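Local structure of methyltransferase domain-containing protein (Serratia marcescens, 7CLU) at residues Ala158-Asp163 with Leu239-Trp244; Arg162-Ser167 with Gly268-Ala273; Thr256-Ile261 with Ala317-Ala322; Arg313-Leu316 with Asn321-Ile324; Arg323-Lys326 with Thr332-Val335. The protein is an O-methyltransferase of the prodigiosin pathway that probably transfers a methyl group from S-adenosyl-L-methionine to a hydroxyl of a pathway intermediate. One frame throughout, in Å; residues are numbered along the deposited sequence.

Contact 1. Residues Ala158-Asp163 with Leu239-Trp244; sequences AGFVRD and LIHLGW
Phe-160, on helix 154-163, sends its ring against that of His-241 in strand 239-243, one of the parallel strands of the Rossmann-like methyltransferase sheet. The aromatic interaction is T-shaped: the centroids lie 5.3 Å apart, the planes are turned 62° from each other, and the edge of the phenylalanine is directed at the imidazole face. A single atom does the touching, since Phe-160 CE2 stands over the rim of that face, 3.8 Å from His-241 CD2. Both side chains swing CG anti to the backbone nitrogen (chi1 -160° for Phe-160, 172° for His-241), and they run antiparallel past one another, so that only the CE2 corner of the phenylalanine comes over the imidazole.

Polar interactions fix the imidazole from outside the pair. Its ND1 is hydrogen-bonded to Asp-174 and its NE2 to Ser-274, one on each neighbouring strand, so the rotation of the ring is set and its buried nitrogens are satisfied. Apolar packing completes the site: Leu-182 of helix 181-189 touches both rings. The place is near the cofactor pocket, as the side chain of Arg-331, which binds S-adenosyl-L-homocysteine, is about 5 Å from that of His-241. On the imidazole face opposite Phe-160 lies the backbone N of Gly-243, 3.4 Å above the ring plane.

Contact 2. Residues Arg162-Ser167 with Gly268-Ala273; sequences RDYDFS and GGRFIA
Tyr-164, the first residue beyond the end of helix 154-163, reaches across to Arg-270 and Ile-272 of strand 270-275, and its side chain carries the whole contact, the ring meeting Ile-272 and the hydroxyl meeting Arg-270. The tight part is apolar. Ile-272 CD1 approaches Tyr-164 CE2 to 3.6 Å and makes an off-centre CH-pi contact, 4.1 Å from the ring centroid and 29° off the normal. The tyrosine reaches out from the helix end and the isoleucine up from the strand; Ile-272 extends its CG1-CD1 arm fully (chi2 -178°), which carries the methyl to the ring.

Toward the less buried side the contact narrows to one polar bond. Arg-270 NH1 donates to Tyr-164 OH over 3.0 Å in a nearly straight bond (166° at the hydrogen), with the oxygen close to the guanidinium plane and the ring standing almost perpendicular to that plane. The hydroxyl is also hydrogen-bonded to His-169 NE2, while the NE of Arg-270 forms a salt bridge with Glu-337; the phenol and the guanidinium are thus each held by a second group. Asp-165, on the solvent side, turns back on its own segment, its OD1 accepting from Ser-167 N in an Asx turn.

Around the core, Leu-239 touches both Tyr-164 and Ile-272. Tyr-164 thus lies against strands 239-243 and 270-275, and Met-325 of strand 322-326 also touches it, while Val-335 of strand 332-337 packs on Arg-270 and Ile-272.

Contact 3. Residues Thr256-Ile261 with Ala317-Ala322; sequences TILRNI and AGFSNA
The ring of Phe-319 meets the carbonyl oxygen of Leu-258 obliquely, with Phe-319 CE2 3.8 Å from Leu-258 O. It packs against Tyr-262 edge-to-face, and the rings of Phe-271 and Phe-314 meet it at shallow angles of about 20° and 35°, forming an aromatic cluster. With CG beside its own backbone N (chi1 -72°), Phe-319 turns its ring toward helix 251-264.

Next to the ring, Ala-317 is the small residue at the closest approach of the backbones: its CA is 4.8 Å from that of Arg-259. Ala-317 CB rests against Leu-258 CB at 3.6 Å. The aliphatic part of Arg-259 covers the outer side, where its CG is 3.7 Å from Ala-317 CA. No hydrogen bond crosses between the segments, so the contact depends on this van der Waals fit. Gly-318, with phi 110°, closes a Schellman motif that ends helix 307-316 and turns the chain to deliver Phe-319.

Leu-258 also touches Phe-314 on helix 307-316 and Phe-271 on strand 270-275. The contact thus joins helix 251-264 to the exit of helix 307-316, with strand 270-275 beneath both.

Contact 4. Residues Arg313-Leu316 with Asn321-Ile324; sequences RFRL and NARI
Ala-322 CB meets Arg-315 and Phe-314 at the helix-to-strand connection where helix 307-316 folds back on strand 322-326, an edge strand of the Rossmann-like sheet. In the first shell, Arg-315 CG lies 3.7 Å from the methyl of Ala-322 and Phe-314 CB lies 3.9 Å from it. The methyl also sits over one face of the Arg-315 guanidinium. With chi2 at -177° and chi3 at 151° the arginine is stretched out, which lays its CG and NE along the methyl of Ala-322. Its NH2 comes near Ala-322 O, but the angle is too poor for a hydrogen bond.

The polar link is made by water instead. One water accepts from Arg-315 NE at 3.2 Å and from Ala-322 N at 3.0 Å, bridging helix and strand where no direct hydrogen bond joins them.

Further out, Phe-314 is positioned by the rings of Phe-319 and Phe-271 and by Leu-258 of helix 251-264, while Leu-311, one turn earlier on helix 307-316, also packs on Ala-322. On the strand, Arg-323 points away from the helix. Its guanidinium turns back to the corner at Asn-321 and is held by a salt bridge to Glu-337. Arg-323 NH1 donates to Asn-321 O over 2.9 Å, the oxygen lying in the guanidinium plane, only 1° out of it.

Contact 5. Residues Arg323-Lys326 with Thr332-Val335; sequences RIMK and TLIV
Met-325 N donates to Leu-333 O over 2.9 Å with an angle of 170° at the hydrogen, the straightest of four backbone bonds between strands 323-326 and 332-335. Leu-333 N returns a bond to Met-325 O, and Arg-323 and Val-335 exchange a second reciprocal pair, Arg-323 N to Val-335 O at 2.9 Å and Val-335 N to Arg-323 O at 3.0 Å. These are the antiparallel hydrogen-bonded pairs. Ile-324 and Ile-334 form the non-hydrogen-bonded pair between them, and Ile-324 CA makes a CA-H...O contact with Leu-333 O.

The side chains divide between the two faces. On one, Met-325 and Leu-333 cross with their CB atoms 4.0 Å apart. Met-325 bends at its last torsion (chi3 -40°), which brings CE to 4.0 Å from Val-335 CG2. The other branch of that valine, CG1, lies over a face of the Arg-323 guanidinium, 3.7 Å from Arg-323 NH2. On the opposite face, Ile-324 lies beside Ile-334, pointing the same way, and its CG2 touches Thr-332 CG2 at 3.5 Å.

Helix 307-316 covers the Ile-324 and Ile-334 face through Leu-311 and Phe-314, whereas Phe-156 and Phe-160 of helix 154-163 pack on Leu-333. The short segments run at 149°, antiparallel with a marked twist. This is the C-terminal beta hairpin, strand order 7-6 at the sheet edge, of class I S-adenosylmethionine-dependent methyltransferases; Arg-331, a cofactor-binding residue, immediately precedes its second strand.

In the fold
All five contacts lie in the methyltransferase domain, around four neighbouring strands of the seven-stranded sheet, ordered 239-243, 270-275, 332-337, 322-326. Contacts 1 and 2, with centres about 7 Å apart, place helix 154-163 and its exit on one side of those strands. Contacts 3 and 4, centres about 8 Å apart, gather helices 251-264 and 307-316 on the other side, and the two contacts have Asn-321 and Ala-322 in common. Contact 5 closes the edge hairpin, its centre about 9 Å from that of contact 4 and about 10 Å from those of contacts 1 and 2. Along the chain, contacts 2 and 3 alternate their segments, whereas contacts 4 and 5 are local. The result is an alpha/beta/alpha sandwich, with cofactor-binding Arg-331 near contacts 1 and 5.

Contact 1. Residues Ala158-Asp163 with Leu239-Trp244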
# COMPACT_ATOMS: atom_id res chain seq x y z
N ALA A 158 -13.07 -25.59 -5.35
CA ALA A 158 -14.49 -25.90 -5.47
C ALA A 158 -14.98 -25.79 -6.91
O ALA A 158 -15.71 -26.66 -7.39
CB ALA A 158 -15.31 -24.98 -4.55
N GLY A 159 -14.55 -24.75 -7.63
CA GLY A 159 -15.00 -24.58 -9.00
C GLY A 159 -14.33 -25.53 -9.97
O GLY A 159 -14.93 -25.90 -10.98
N PHE A 160 -13.09 -25.94 -9.68
CA PHE A 160 -12.43 -26.97 -10.46
C PHE A 160 -13.15 -28.31 -10.29
O PHE A 160 -13.53 -28.95 -11.27
CB PHE A 160 -10.95 -27.07 -10.05
CG PHE A 160 -10.04 -27.73 -11.07
CD1 PHE A 160 -10.52 -28.17 -12.30
CD2 PHE A 160 -8.69 -27.90 -10.80
CE1 PHE A 160 -9.66 -28.78 -13.22
CE2 PHE A 160 -7.83 -28.50 -11.72
CZ PHE A 160 -8.33 -28.95 -12.92
N VAL A 161 -13.35 -28.74 -9.04
CA VAL A 161 -14.04 -30.00 -8.76
C VAL A 161 -15.43 -30.01 -9.37
O VAL A 161 -15.90 -31.05 -9.86
CB VAL A 161 -14.08 -30.27 -7.24
CG1 VAL A 161 -14.84 -31.54 -6.94
CG2 VAL A 161 -12.68 -30.36 -6.68
N ARG A 162 -16.12 -28.86 -9.38
CA ARG A 162 -17.52 -28.83 -9.80
C ARG A 162 -17.66 -28.69 -11.32
O ARG A 162 -18.51 -29.36 -11.92
CB ARG A 162 -18.24 -27.69 -9.08
CG ARG A 162 -19.76 -27.63 -9.23
CD ARG A 162 -20.18 -26.56 -10.21
NE ARG A 162 -19.85 -25.21 -9.75
CZ ARG A 162 -20.04 -24.09 -10.46
NH1 ARG A 162 -20.56 -24.16 -11.68
NH2 ARG A 162 -19.70 -22.91 -9.95
N ASP A 163 -16.85 -27.84 -11.95
CA ASP A 163 -16.99 -27.51 -13.37
C ASP A 163 -16.21 -28.42 -14.31
O ASP A 163 -16.50 -28.42 -15.51
CB ASP A 163 -16.56 -26.06 -13.63
CG ASP A 163 -17.50 -25.07 -13.01
OD1 ASP A 163 -18.41 -25.52 -12.30
OD2 ASP A 163 -17.34 -23.85 -13.23
N LEU A 239 -4.35 -37.47 -16.37
CA LEU A 239 -4.59 -36.05 -16.12
C LEU A 239 -3.52 -35.52 -15.19
O LEU A 239 -3.30 -36.07 -14.10
CB LEU A 239 -5.99 -35.80 -15.52
CG LEU A 239 -6.34 -34.32 -15.24
CD1 LEU A 239 -6.28 -33.45 -16.50
CD2 LEU A 239 -7.71 -34.19 -14.59
N ILE A 240 -2.83 -34.45 -15.62
CA ILE A 240 -1.77 -33.81 -14.84
C ILE A 240 -2.11 -32.34 -14.69
O ILE A 240 -2.50 -31.68 -15.66
CB ILE A 240 -0.38 -33.97 -15.51
CG1 ILE A 240 -0.07 -35.44 -15.78
CG2 ILE A 240 0.70 -33.36 -14.64
CD1 ILE A 240 0.35 -36.18 -14.56
N HIS A 241 -1.91 -31.82 -13.48
CA HIS A 241 -2.27 -30.44 -13.18
C HIS A 241 -1.10 -29.74 -12.51
O HIS A 241 -0.42 -30.32 -11.66
CB HIS A 241 -3.50 -30.33 -12.24
CG HIS A 241 -3.77 -28.93 -11.78
ND1 HIS A 241 -3.60 -28.53 -10.47
CD2 HIS A 241 -4.15 -27.83 -12.46
CE1 HIS A 241 -3.90 -27.25 -10.36
NE2 HIS A 241 -4.22 -26.79 -11.56
N LEU A 242 -0.88 -28.49 -12.90
CA LEU A 242 0.16 -27.65 -12.34
C LEU A 242 -0.54 -26.39 -11.85
O LEU A 242 -1.05 -25.60 -12.66
CB LEU A 242 1.25 -27.34 -13.37
CG LEU A 242 2.42 -26.44 -12.92
CD1 LEU A 242 3.23 -27.15 -11.85
CD2 LEU A 242 3.30 -26.08 -14.09
N GLY A 243 -0.59 -26.21 -10.53
CA GLY A 243 -1.39 -25.14 -9.96
C GLY A 243 -0.67 -23.82 -9.77
O GLY A 243 0.12 -23.68 -8.83
N TRP A 244 -0.91 -22.86 -10.67
CA TRP A 244 -0.51 -21.46 -10.49
C TRP A 244 1.00 -21.30 -10.27
O TRP A 244 1.44 -20.54 -9.41
CB TRP A 244 -1.30 -20.83 -9.34
CG TRP A 244 -1.54 -19.37 -9.51
CD1 TRP A 244 -1.35 -18.63 -10.65
CD2 TRP A 244 -1.97 -18.45 -8.51
NE1 TRP A 244 -1.67 -17.31 -10.41
CE2 TRP A 244 -2.05 -17.18 -9.10
CE3 TRP A 244 -2.32 -18.59 -7.16
CZ2 TRP A 244 -2.44 -16.04 -8.39
CZ3 TRP A 244 -2.72 -17.46 -6.45
CH2 TRP A 244 -2.79 -16.21 -7.07

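Contact 2. Residues Arg162-Ser167 with Gly268-Ala273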
# COMPACT_ATOMS: atom_id res chain seq x y z
N ARG A 162 -16.12 -28.86 -9.38
CA ARG A 162 -17.52 -28.83 -9.80
C ARG A 162 -17.66 -28.69 -11.32
O ARG A 162 -18.51 -29.36 -11.92
CB ARG A 162 -18.24 -27.69 -9.08
CG ARG A 162 -19.76 -27.63 -9.23
CD ARG A 162 -20.18 -26.56 -10.21
NE ARG A 162 -19.85 -25.21 -9.75
CZ ARG A 162 -20.04 -24.09 -10.46
NH1 ARG A 162 -20.56 -24.16 -11.68
NH2 ARG A 162 -19.70 -22.91 -9.95
N ASP A 163 -16.85 -27.84 -11.95
CA ASP A 163 -16.99 -27.51 -13.37
C ASP A 163 -16.21 -28.42 -14.31
O ASP A 163 -16.50 -28.42 -15.51
CB ASP A 163 -16.56 -26.06 -13.63
CG ASP A 163 -17.50 -25.07 -13.01
OD1 ASP A 163 -18.41 -25.52 -12.30
OD2 ASP A 163 -17.34 -23.85 -13.23
N TYR A 164 -15.23 -29.17 -13.82
CA TYR A 164 -14.47 -30.07 -14.67
C TYR A 164 -14.78 -31.51 -14.29
O TYR A 164 -14.85 -31.84 -13.10
CB TYR A 164 -12.96 -29.81 -14.56
CG TYR A 164 -12.12 -30.70 -15.46
CD1 TYR A 164 -11.76 -31.98 -15.06
CD2 TYR A 164 -11.70 -30.26 -16.71
CE1 TYR A 164 -11.00 -32.80 -15.88
CE2 TYR A 164 -10.92 -31.07 -17.54
CZ TYR A 164 -10.57 -32.34 -17.11
OH TYR A 164 -9.82 -33.16 -17.93
N ASP A 165 -15.02 -32.33 -15.31
CA ASP A 165 -15.42 -33.75 -15.13
C ASP A 165 -14.20 -34.62 -14.84
O ASP A 165 -13.56 -35.07 -15.80
CB ASP A 165 -16.18 -34.26 -16.35
CG ASP A 165 -16.93 -35.55 -16.07
OD1 ASP A 165 -16.92 -35.99 -14.91
OD2 ASP A 165 -17.51 -36.10 -17.02
N PHE A 166 -13.94 -34.91 -13.57
CA PHE A 166 -12.78 -35.75 -13.17
C PHE A 166 -13.11 -37.24 -13.36
O PHE A 166 -12.18 -38.06 -13.42
CB PHE A 166 -12.35 -35.44 -11.73
CG PHE A 166 -11.54 -34.18 -11.60
CD1 PHE A 166 -10.17 -34.20 -11.75
CD2 PHE A 166 -12.16 -32.97 -11.33
CE1 PHE A 166 -9.43 -33.04 -11.63
CE2 PHE A 166 -11.42 -31.81 -11.21
CZ PHE A 166 -10.05 -31.84 -11.36
N SER A 167 -14.40 -37.56 -13.51
CA SER A 167 -14.89 -38.95 -13.71
C SER A 167 -14.38 -39.55 -15.03
O SER A 167 -14.22 -40.77 -15.07
CB SER A 167 -16.39 -38.99 -13.64
OG SER A 167 -16.96 -38.53 -14.85
N GLY A 268 -1.48 -39.56 -25.30
CA GLY A 268 -2.89 -39.27 -25.14
C GLY A 268 -3.27 -38.62 -23.83
O GLY A 268 -4.46 -38.40 -23.59
N GLY A 269 -2.30 -38.32 -22.96
CA GLY A 269 -2.61 -37.72 -21.68
C GLY A 269 -3.04 -36.28 -21.82
O GLY A 269 -2.82 -35.62 -22.84
N ARG A 270 -3.66 -35.77 -20.75
CA ARG A 270 -4.10 -34.38 -20.68
C ARG A 270 -3.32 -33.63 -19.60
O ARG A 270 -3.02 -34.19 -18.54
CB ARG A 270 -5.60 -34.30 -20.38
CG ARG A 270 -6.16 -32.88 -20.37
CD ARG A 270 -7.69 -32.91 -20.31
NE ARG A 270 -8.25 -33.27 -21.61
CZ ARG A 270 -9.54 -33.53 -21.84
NH1 ARG A 270 -10.43 -33.48 -20.85
NH2 ARG A 270 -9.93 -33.85 -23.07
N PHE A 271 -2.99 -32.38 -19.87
CA PHE A 271 -2.31 -31.53 -18.90
C PHE A 271 -3.08 -30.23 -18.74
O PHE A 271 -3.55 -29.65 -19.72
CB PHE A 271 -0.86 -31.25 -19.30
CG PHE A 271 -0.21 -30.18 -18.46
CD1 PHE A 271 0.13 -30.42 -17.14
CD2 PHE A 271 0.04 -28.92 -18.99
CE1 PHE A 271 0.71 -29.43 -16.36
CE2 PHE A 271 0.61 -27.94 -18.21
CZ PHE A 271 0.94 -28.20 -16.90
N ILE A 272 -3.23 -29.79 -17.50
CA ILE A 272 -3.92 -28.55 -17.20
C ILE A 272 -3.02 -27.71 -16.30
O ILE A 272 -2.55 -28.19 -15.27
CB ILE A 272 -5.26 -28.79 -16.49
CG1 ILE A 272 -6.18 -29.71 -17.30
CG2 ILE A 272 -5.90 -27.45 -16.18
CD1 ILE A 272 -7.58 -29.94 -16.63
N ALA A 273 -2.80 -26.46 -16.67
CA ALA A 273 -2.22 -25.47 -15.77
C ALA A 273 -3.31 -24.50 -15.36
O ALA A 273 -4.01 -23.97 -16.23
CB ALA A 273 -1.09 -24.70 -16.45

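Contact 3. Residues Thr256-Ile261 with Ala317-Ala322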
# COMPACT_ATOMS: atom_id res chain seq x y z
N THR A 256 10.50 -24.61 -20.60
CA THR A 256 11.25 -25.77 -20.14
C THR A 256 10.38 -26.67 -19.26
O THR A 256 10.34 -27.89 -19.44
CB THR A 256 12.50 -25.33 -19.38
OG1 THR A 256 13.40 -24.67 -20.28
CG2 THR A 256 13.18 -26.53 -18.75
N ILE A 257 9.68 -26.06 -18.29
CA ILE A 257 8.76 -26.80 -17.43
C ILE A 257 7.73 -27.54 -18.27
O ILE A 257 7.45 -28.72 -18.05
CB ILE A 257 8.08 -25.84 -16.44
CG1 ILE A 257 9.07 -25.36 -15.38
CG2 ILE A 257 6.89 -26.50 -15.82
CD1 ILE A 257 8.71 -24.01 -14.78
N LEU A 258 7.12 -26.84 -19.24
CA LEU A 258 6.04 -27.42 -20.02
C LEU A 258 6.55 -28.53 -20.93
O LEU A 258 5.89 -29.56 -21.09
CB LEU A 258 5.35 -26.34 -20.85
CG LEU A 258 4.48 -25.28 -20.16
CD1 LEU A 258 4.15 -24.19 -21.17
CD2 LEU A 258 3.19 -25.90 -19.61
N ARG A 259 7.72 -28.33 -21.53
CA ARG A 259 8.35 -29.39 -22.31
C ARG A 259 8.72 -30.56 -21.41
O ARG A 259 8.58 -31.72 -21.81
CB ARG A 259 9.57 -28.84 -23.04
CG ARG A 259 9.24 -27.96 -24.25
CD ARG A 259 10.41 -27.88 -25.24
NE ARG A 259 11.50 -27.07 -24.70
CZ ARG A 259 11.77 -25.83 -25.09
NH1 ARG A 259 11.02 -25.26 -26.03
NH2 ARG A 259 12.79 -25.16 -24.55
N ASN A 260 9.17 -30.28 -20.19
CA ASN A 260 9.53 -31.36 -19.27
C ASN A 260 8.31 -32.21 -18.93
O ASN A 260 8.40 -33.45 -18.90
CB ASN A 260 10.17 -30.80 -18.00
CG ASN A 260 11.63 -30.43 -18.19
OD1 ASN A 260 12.24 -30.77 -19.20
ND2 ASN A 260 12.20 -29.72 -17.21
N ILE A 261 7.18 -31.56 -18.64
CA ILE A 261 5.95 -32.30 -18.36
C ILE A 261 5.46 -33.04 -19.60
O ILE A 261 5.04 -34.20 -19.52
CB ILE A 261 4.87 -31.36 -17.81
CG1 ILE A 261 5.30 -30.82 -16.44
CG2 ILE A 261 3.54 -32.10 -17.74
CD1 ILE A 261 4.37 -29.77 -15.86
N ALA A 317 5.54 -26.06 -26.64
CA ALA A 317 6.02 -27.17 -25.84
C ALA A 317 5.55 -28.52 -26.36
O ALA A 317 5.94 -29.55 -25.79
CB ALA A 317 5.58 -27.00 -24.37
N GLY A 318 4.71 -28.55 -27.40
CA GLY A 318 4.34 -29.79 -28.05
C GLY A 318 2.90 -30.22 -27.84
O GLY A 318 2.48 -31.22 -28.44
N PHE A 319 2.13 -29.50 -27.03
CA PHE A 319 0.77 -29.91 -26.73
C PHE A 319 -0.15 -29.69 -27.93
O PHE A 319 -0.01 -28.71 -28.66
CB PHE A 319 0.23 -29.13 -25.54
CG PHE A 319 0.84 -29.54 -24.24
CD1 PHE A 319 0.50 -30.75 -23.67
CD2 PHE A 319 1.78 -28.74 -23.62
CE1 PHE A 319 1.07 -31.14 -22.49
CE2 PHE A 319 2.35 -29.12 -22.43
CZ PHE A 319 2.00 -30.33 -21.86
N SER A 320 -1.10 -30.59 -28.09
CA SER A 320 -2.13 -30.49 -29.11
C SER A 320 -3.42 -29.97 -28.48
O SER A 320 -3.65 -30.10 -27.28
CB SER A 320 -2.35 -31.85 -29.77
OG SER A 320 -1.15 -32.29 -30.41
N ASN A 321 -4.26 -29.35 -29.33
CA ASN A 321 -5.58 -28.85 -28.93
C ASN A 321 -5.51 -27.84 -27.79
O ASN A 321 -6.44 -27.75 -26.98
CB ASN A 321 -6.52 -29.99 -28.55
CG ASN A 321 -6.73 -30.96 -29.68
OD1 ASN A 321 -7.12 -30.56 -30.78
ND2 ASN A 321 -6.45 -32.23 -29.43
N ALA A 322 -4.43 -27.07 -27.72
CA ALA A 322 -4.28 -26.08 -26.66
C ALA A 322 -5.50 -25.16 -26.61
O ALA A 322 -5.86 -24.55 -27.62
CB ALA A 322 -3.00 -25.27 -26.89

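Contact 4. Residues Arg313-Leu316 with Asn321-Ile324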
# COMPACT_ATOMS: atom_id res chain seq x y z
N ARG A 313 2.59 -20.91 -25.57
CA ARG A 313 3.63 -21.68 -24.90
C ARG A 313 3.27 -23.15 -24.81
O ARG A 313 4.15 -24.02 -24.93
CB ARG A 313 3.90 -21.10 -23.50
CG ARG A 313 4.65 -19.80 -23.56
CD ARG A 313 4.91 -19.13 -22.21
NE ARG A 313 5.09 -17.70 -22.45
CZ ARG A 313 4.61 -16.76 -21.66
NH1 ARG A 313 3.95 -17.09 -20.56
NH2 ARG A 313 4.80 -15.48 -21.98
N PHE A 314 1.98 -23.47 -24.61
CA PHE A 314 1.56 -24.86 -24.66
C PHE A 314 1.91 -25.49 -26.01
O PHE A 314 2.52 -26.57 -26.07
CB PHE A 314 0.05 -24.97 -24.40
CG PHE A 314 -0.31 -25.23 -22.96
CD1 PHE A 314 0.21 -24.43 -21.94
CD2 PHE A 314 -1.16 -26.27 -22.61
CE1 PHE A 314 -0.14 -24.66 -20.60
CE2 PHE A 314 -1.51 -26.52 -21.29
CZ PHE A 314 -1.00 -25.71 -20.27
N ARG A 315 1.56 -24.81 -27.11
CA ARG A 315 1.82 -25.36 -28.43
C ARG A 315 3.32 -25.51 -28.68
O ARG A 315 3.78 -26.57 -29.12
CB ARG A 315 1.18 -24.48 -29.50
CG ARG A 315 -0.30 -24.23 -29.25
CD ARG A 315 -0.97 -23.42 -30.34
NE ARG A 315 -2.38 -23.79 -30.42
CZ ARG A 315 -3.40 -22.95 -30.30
NH1 ARG A 315 -3.19 -21.65 -30.10
NH2 ARG A 315 -4.64 -23.42 -30.38
N LEU A 316 4.09 -24.46 -28.37
CA LEU A 316 5.54 -24.52 -28.54
C LEU A 316 6.16 -25.67 -27.76
O LEU A 316 7.19 -26.22 -28.16
CB LEU A 316 6.18 -23.20 -28.09
CG LEU A 316 6.44 -22.13 -29.14
CD1 LEU A 316 7.30 -21.01 -28.55
CD2 LEU A 316 7.12 -22.72 -30.37
N ASN A 321 -4.26 -29.35 -29.33
CA ASN A 321 -5.58 -28.85 -28.93
C ASN A 321 -5.51 -27.84 -27.79
O ASN A 321 -6.44 -27.75 -26.98
CB ASN A 321 -6.52 -29.99 -28.55
CG ASN A 321 -6.73 -30.96 -29.68
OD1 ASN A 321 -7.12 -30.56 -30.78
ND2 ASN A 321 -6.45 -32.23 -29.43
N ALA A 322 -4.43 -27.07 -27.72
CA ALA A 322 -4.28 -26.08 -26.66
C ALA A 322 -5.50 -25.16 -26.61
O ALA A 322 -5.86 -24.55 -27.62
CB ALA A 322 -3.00 -25.27 -26.89
N ARG A 323 -6.15 -25.10 -25.45
CA ARG A 323 -7.37 -24.30 -25.35
C ARG A 323 -7.56 -23.80 -23.92
O ARG A 323 -6.91 -24.27 -22.98
CB ARG A 323 -8.59 -25.09 -25.80
CG ARG A 323 -8.94 -26.26 -24.91
CD ARG A 323 -9.60 -27.38 -25.71
NE ARG A 323 -9.92 -28.52 -24.87
CZ ARG A 323 -9.11 -29.56 -24.67
NH1 ARG A 323 -7.91 -29.58 -25.25
NH2 ARG A 323 -9.49 -30.55 -23.88
N ILE A 324 -8.46 -22.83 -23.79
CA ILE A 324 -8.87 -22.26 -22.51
C ILE A 324 -10.12 -22.98 -22.04
O ILE A 324 -11.01 -23.30 -22.84
CB ILE A 324 -9.13 -20.75 -22.62
CG1 ILE A 324 -7.90 -20.01 -23.16
CG2 ILE A 324 -9.57 -20.17 -21.28
CD1 ILE A 324 -6.61 -20.51 -22.57
O HOH W 1 -2.03 -26.88 -29.48

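Contact 5. Residues Arg323-Lys326 with Thr332-Val335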
# COMPACT_ATOMS: atom_id res chain seq x y z
N ARG A 323 -6.15 -25.10 -25.45
CA ARG A 323 -7.37 -24.30 -25.35
C ARG A 323 -7.56 -23.80 -23.92
O ARG A 323 -6.91 -24.27 -22.98
CB ARG A 323 -8.59 -25.09 -25.80
CG ARG A 323 -8.94 -26.26 -24.91
CD ARG A 323 -9.60 -27.38 -25.71
NE ARG A 323 -9.92 -28.52 -24.87
CZ ARG A 323 -9.11 -29.56 -24.67
NH1 ARG A 323 -7.91 -29.58 -25.25
NH2 ARG A 323 -9.49 -30.55 -23.88
N ILE A 324 -8.46 -22.83 -23.79
CA ILE A 324 -8.87 -22.26 -22.51
C ILE A 324 -10.12 -22.98 -22.04
O ILE A 324 -11.01 -23.30 -22.84
CB ILE A 324 -9.13 -20.75 -22.62
CG1 ILE A 324 -7.90 -20.01 -23.16
CG2 ILE A 324 -9.57 -20.17 -21.28
CD1 ILE A 324 -6.61 -20.51 -22.57
N MET A 325 -10.19 -23.24 -20.74
CA MET A 325 -11.41 -23.73 -20.11
C MET A 325 -11.69 -22.81 -18.93
O MET A 325 -10.93 -22.79 -17.95
CB MET A 325 -11.27 -25.18 -19.67
CG MET A 325 -12.52 -25.74 -19.02
SD MET A 325 -12.38 -27.51 -18.78
CE MET A 325 -11.58 -27.99 -20.32
N LYS A 326 -12.77 -22.04 -19.03
CA LYS A 326 -13.20 -21.19 -17.94
C LYS A 326 -13.90 -22.02 -16.88
O LYS A 326 -14.64 -22.95 -17.20
CB LYS A 326 -14.13 -20.10 -18.46
CG LYS A 326 -13.49 -19.14 -19.44
CD LYS A 326 -14.53 -18.21 -20.04
CE LYS A 326 -14.06 -16.77 -20.03
NZ LYS A 326 -15.19 -15.78 -20.07
N THR A 332 -8.05 -19.63 -14.29
CA THR A 332 -8.44 -20.05 -15.63
C THR A 332 -7.62 -21.28 -15.98
O THR A 332 -6.43 -21.36 -15.66
CB THR A 332 -8.17 -18.91 -16.62
OG1 THR A 332 -8.95 -17.77 -16.23
CG2 THR A 332 -8.54 -19.31 -18.02
N LEU A 333 -8.25 -22.26 -16.62
CA LEU A 333 -7.56 -23.50 -16.96
C LEU A 333 -6.98 -23.40 -18.37
O LEU A 333 -7.68 -23.02 -19.31
CB LEU A 333 -8.52 -24.71 -16.87
CG LEU A 333 -9.20 -25.02 -15.54
CD1 LEU A 333 -9.93 -26.36 -15.62
CD2 LEU A 333 -8.25 -24.99 -14.33
N ILE A 334 -5.70 -23.71 -18.50
CA ILE A 334 -5.07 -23.86 -19.80
C ILE A 334 -4.82 -25.35 -19.98
O ILE A 334 -4.20 -25.99 -19.12
CB ILE A 334 -3.78 -23.03 -19.92
CG1 ILE A 334 -4.11 -21.55 -19.64
CG2 ILE A 334 -3.24 -23.12 -21.30
CD1 ILE A 334 -3.33 -20.94 -18.50
N VAL A 335 -5.36 -25.92 -21.06
CA VAL A 335 -5.51 -27.36 -21.23
C VAL A 335 -4.89 -27.77 -22.56
O VAL A 335 -5.07 -27.09 -23.57
CB VAL A 335 -7.00 -27.77 -21.19
CG1 VAL A 335 -7.16 -29.29 -21.32
CG2 VAL A 335 -7.67 -27.23 -19.93